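Local structure of SIRV1 hypothetical protein ORF119 (Sulfolobus islandicus rudivirus 1 variant xx, 2X3G) at residues I14-I19 with V95-S100. The protein is of unknown function, a small protein of a rod-shaped archaeal virus that folds as an antiparallel sheet packed with helices and may be linked to the host membrane. Sequence-based numbering, arbitrary orientation.
Sequences IYTYFI and VPKSIS
V95 donates its backbone N-H to the carbonyl O of T16, with N to O at 2.8 Å. The bond is nearly straight, 174° at the hydrogen, and continues the antiparallel pairing of strands 15-22 and 89-94, which also joins F18 to E93. On the other half of the same hydrogen-bonded pair, T16 N and V95 O stand too far apart to bond directly, and a water bridges them. It accepts the N-H of T16, N to water 3.0 Å, and donates to the carbonyl O of V95 at 2.7 Å. The same water accepts from K97 NZ at 2.9 Å.

In the antiparallel sheet 15-22 is an inner strand, between 64-71 and 89-94, and 89-94 is an outermost strand within the chain. Segment 95-100 leads from 89-94 into helix 99-109. An inverse gamma turn centred on K97 bends the chain, and S98 N-caps the helix.

The lysine reaches back to the strand. Its chain bends at chi2 (-50°) and then runs extended, which brings K97 NZ to T16 OG1 at 3.1 Å in a weak hydrogen bond. K97 NZ also bonds the carbonyl oxygens of H10, its strongest partner, and Y13, while H10 ND1 bonds T16 OG1 and H10 NE2 bonds P96 O.

The apolar contact lies on the face covered by helix 99-109. T16 CG2, anti to the backbone N, meets V95 CB at 4.0 Å, while OG1, beside the backbone N (chi1 -60°), is left turned to K97 NZ and H10. V95 CG2 touches F18 CB at 3.6 Å. The phenyl ring leads away from V95 to V105 and M109 of helix 99-109, and V95 itself packs on I102.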
ATOM      1  N   ILE A  14      20.197   2.335 -20.064  1.00 15.60           N
ATOM      2  CA  ILE A  14      20.926   1.103 -20.346  1.00 15.97           C
ATOM      3  C   ILE A  14      20.686   0.094 -19.232  1.00 15.26           C
ATOM      4  O   ILE A  14      20.371  -1.067 -19.496  1.00 16.45           O
ATOM      5  CB  ILE A  14      22.439   1.381 -20.543  1.00 16.09           C
ATOM      6  CG1 ILE A  14      22.664   2.204 -21.816  1.00 17.49           C
ATOM      7  CG2 ILE A  14      23.218   0.090 -20.647  1.00 15.96           C
ATOM      8  CD1 ILE A  14      24.038   2.811 -21.874  1.00 18.97           C
ATOM      9  N   TYR A  15      20.740   0.573 -17.994  1.00 14.78           N
ATOM     10  CA  TYR A  15      20.672  -0.295 -16.822  1.00 14.50           C
ATOM     11  C   TYR A  15      19.447  -0.006 -15.973  1.00 14.41           C
ATOM     12  O   TYR A  15      19.190   1.139 -15.623  1.00 15.61           O
ATOM     13  CB  TYR A  15      21.922  -0.134 -15.965  1.00 15.72           C
ATOM     14  CG  TYR A  15      23.197  -0.312 -16.751  1.00 15.06           C
ATOM     15  CD1 TYR A  15      23.580  -1.574 -17.168  1.00 18.72           C
ATOM     16  CD2 TYR A  15      24.000   0.786 -17.113  1.00 18.07           C
ATOM     17  CE1 TYR A  15      24.737  -1.755 -17.932  1.00 20.25           C
ATOM     18  CE2 TYR A  15      25.138   0.619 -17.862  1.00 18.54           C
ATOM     19  CZ  TYR A  15      25.517  -0.652 -18.255  1.00 19.74           C
ATOM     20  OH  TYR A  15      26.652  -0.852 -19.003  1.00 21.05           O
ATOM     21  N   THR A  16      18.696  -1.064 -15.674  1.00 14.30           N
ATOM     22  CA  THR A  16      17.588  -1.026 -14.722  1.00 13.32           C
ATOM     23  C   THR A  16      17.932  -2.016 -13.613  1.00 13.62           C
ATOM     24  O   THR A  16      17.934  -3.229 -13.840  1.00 13.89           O
ATOM     25  CB  THR A  16      16.262  -1.491 -15.331  1.00 13.86           C
ATOM     26  OG1 THR A  16      15.881  -0.654 -16.439  1.00 12.34           O
ATOM     27  CG2 THR A  16      15.182  -1.434 -14.262  1.00 13.76           C
ATOM     28  N   TYR A  17      18.241  -1.486 -12.438  1.00 14.42           N
ATOM     29  CA  TYR A  17      18.601  -2.313 -11.287  1.00 13.91           C
ATOM     30  C   TYR A  17      17.407  -2.406 -10.355  1.00 14.33           C
ATOM     31  O   TYR A  17      16.830  -1.380  -9.989  1.00 14.93           O
ATOM     32  CB  TYR A  17      19.755  -1.688 -10.534  1.00 14.26           C
ATOM     33  CG  TYR A  17      21.056  -1.651 -11.280  1.00 12.97           C
ATOM     34  CD1 TYR A  17      21.847  -2.778 -11.369  1.00 13.77           C
ATOM     35  CD2 TYR A  17      21.483  -0.479 -11.914  1.00 13.42           C
ATOM     36  CE1 TYR A  17      23.055  -2.755 -12.036  1.00 16.31           C
ATOM     37  CE2 TYR A  17      22.711  -0.446 -12.593  1.00 13.00           C
ATOM     38  CZ  TYR A  17      23.479  -1.607 -12.645  1.00 14.24           C
ATOM     39  OH  TYR A  17      24.676  -1.626 -13.295  1.00 16.89           O
ATOM     40  N   PHE A  18      17.052  -3.636  -9.988  1.00 14.90           N
ATOM     41  CA  PHE A  18      16.005  -3.938  -9.024  1.00 14.66           C
ATOM     42  C   PHE A  18      16.702  -4.381  -7.752  1.00 15.05           C
ATOM     43  O   PHE A  18      17.323  -5.436  -7.722  1.00 15.47           O
ATOM     44  CB  PHE A  18      15.050  -5.016  -9.582  1.00 16.14           C
ATOM     45  CG  PHE A  18      14.043  -5.518  -8.596  1.00 16.36           C
ATOM     46  CD1 PHE A  18      13.350  -4.637  -7.786  1.00 19.92           C
ATOM     47  CD2 PHE A  18      13.777  -6.870  -8.491  1.00 20.89           C
ATOM     48  CE1 PHE A  18      12.444  -5.100  -6.853  1.00 20.46           C
ATOM     49  CE2 PHE A  18      12.859  -7.342  -7.584  1.00 21.69           C
ATOM     50  CZ  PHE A  18      12.185  -6.455  -6.758  1.00 20.91           C
ATOM     51  N   ILE A  19      16.627  -3.524  -6.730  1.00 13.62           N
ATOM     52  CA  ILE A  19      17.264  -3.740  -5.454  1.00 14.13           C
ATOM     53  C   ILE A  19      16.219  -3.977  -4.363  1.00 14.77           C
ATOM     54  O   ILE A  19      15.288  -3.196  -4.196  1.00 14.64           O
ATOM     55  CB  ILE A  19      18.083  -2.496  -5.078  1.00 13.75           C
ATOM     56  CG1 ILE A  19      18.927  -2.012  -6.270  1.00 15.97           C
ATOM     57  CG2 ILE A  19      18.901  -2.753  -3.787  1.00 13.12           C
ATOM     58  CD1 ILE A  19      19.608  -0.662  -6.017  1.00 14.09           C
ATOM     59  N   VAL A  95      17.414  -5.936 -14.414  1.00 15.95           N
ATOM     60  CA  VAL A  95      16.165  -6.376 -15.011  1.00 15.96           C
ATOM     61  C   VAL A  95      16.327  -6.424 -16.523  1.00 16.45           C
ATOM     62  O   VAL A  95      16.582  -5.392 -17.132  1.00 16.72           O
ATOM     63  CB  VAL A  95      15.006  -5.414 -14.678  1.00 15.64           C
ATOM     64  CG1 VAL A  95      13.717  -5.948 -15.314  1.00 16.02           C
ATOM     65  CG2 VAL A  95      14.871  -5.281 -13.150  1.00 16.37           C
ATOM     66  N   PRO A  96      16.137  -7.606 -17.136  1.00 17.59           N
ATOM     67  CA  PRO A  96      16.302  -7.635 -18.602  1.00 17.66           C
ATOM     68  C   PRO A  96      15.300  -6.735 -19.337  1.00 17.54           C
ATOM     69  O   PRO A  96      14.187  -6.471 -18.845  1.00 16.89           O
ATOM     70  CB  PRO A  96      16.075  -9.110 -18.956  1.00 19.01           C
ATOM     71  CG  PRO A  96      16.285  -9.858 -17.648  1.00 19.65           C
ATOM     72  CD  PRO A  96      15.767  -8.930 -16.600  1.00 18.20           C
ATOM     73  N   LYS A  97      15.687  -6.313 -20.534  1.00 17.69           N
ATOM     74  CA  LYS A  97      14.848  -5.440 -21.356  1.00 17.74           C
ATOM     75  C   LYS A  97      13.695  -6.175 -22.018  1.00 19.02           C
ATOM     76  O   LYS A  97      13.633  -6.299 -23.260  1.00 18.93           O
ATOM     77  CB  LYS A  97      15.693  -4.752 -22.420  1.00 17.00           C
ATOM     78  CG  LYS A  97      16.857  -3.903 -21.844  1.00 15.90           C
ATOM     79  CD  LYS A  97      16.381  -2.945 -20.734  1.00 13.40           C
ATOM     80  CE  LYS A  97      17.534  -1.976 -20.354  1.00 14.62           C
ATOM     81  NZ  LYS A  97      17.218  -1.119 -19.178  1.00 13.12           N
ATOM     82  N   SER A  98      12.769  -6.669 -21.196  1.00 20.04           N
ATOM     83  CA  SER A  98      11.570  -7.311 -21.684  1.00 21.77           C
ATOM     84  C   SER A  98      10.407  -6.697 -20.927  1.00 21.60           C
ATOM     85  O   SER A  98      10.571  -6.314 -19.765  1.00 19.99           O
ATOM     86  CB  SER A  98      11.630  -8.839 -21.524  1.00 23.68           C
ATOM     87  OG  SER A  98      10.854  -9.327 -20.446  1.00 25.70           O
ATOM     88  N   ILE A  99       9.275  -6.547 -21.617  1.00 21.43           N
ATOM     89  CA  ILE A  99       8.080  -5.930 -21.033  1.00 22.26           C
ATOM     90  C   ILE A  99       7.575  -6.793 -19.899  1.00 21.85           C
ATOM     91  O   ILE A  99       7.235  -6.289 -18.831  1.00 20.81           O
ATOM     92  CB  ILE A  99       6.956  -5.710 -22.061  1.00 23.05           C
ATOM     93  CG1 ILE A  99       7.383  -4.667 -23.098  1.00 24.51           C
ATOM     94  CG2 ILE A  99       5.658  -5.257 -21.367  1.00 24.24           C
ATOM     95  CD1 ILE A  99       6.505  -4.571 -24.317  1.00 25.19           C
ATOM     96  N   SER A 100       7.540  -8.100 -20.135  1.00 22.97           N
ATOM     97  CA  SER A 100       7.078  -9.052 -19.131  1.00 23.88           C
ATOM     98  C   SER A 100       7.889  -8.974 -17.853  1.00 22.45           C
ATOM     99  O   SER A 100       7.323  -9.003 -16.769  1.00 21.99           O
ATOM    100  CB  SER A 100       7.123 -10.478 -19.673  1.00 25.14           C
ATOM    101  OG  SER A 100       6.829 -11.388 -18.630  1.00 29.10           O
TER
HETATM  102  O   HOH W   1      18.294  -3.351 -17.626  1.00 18.15           O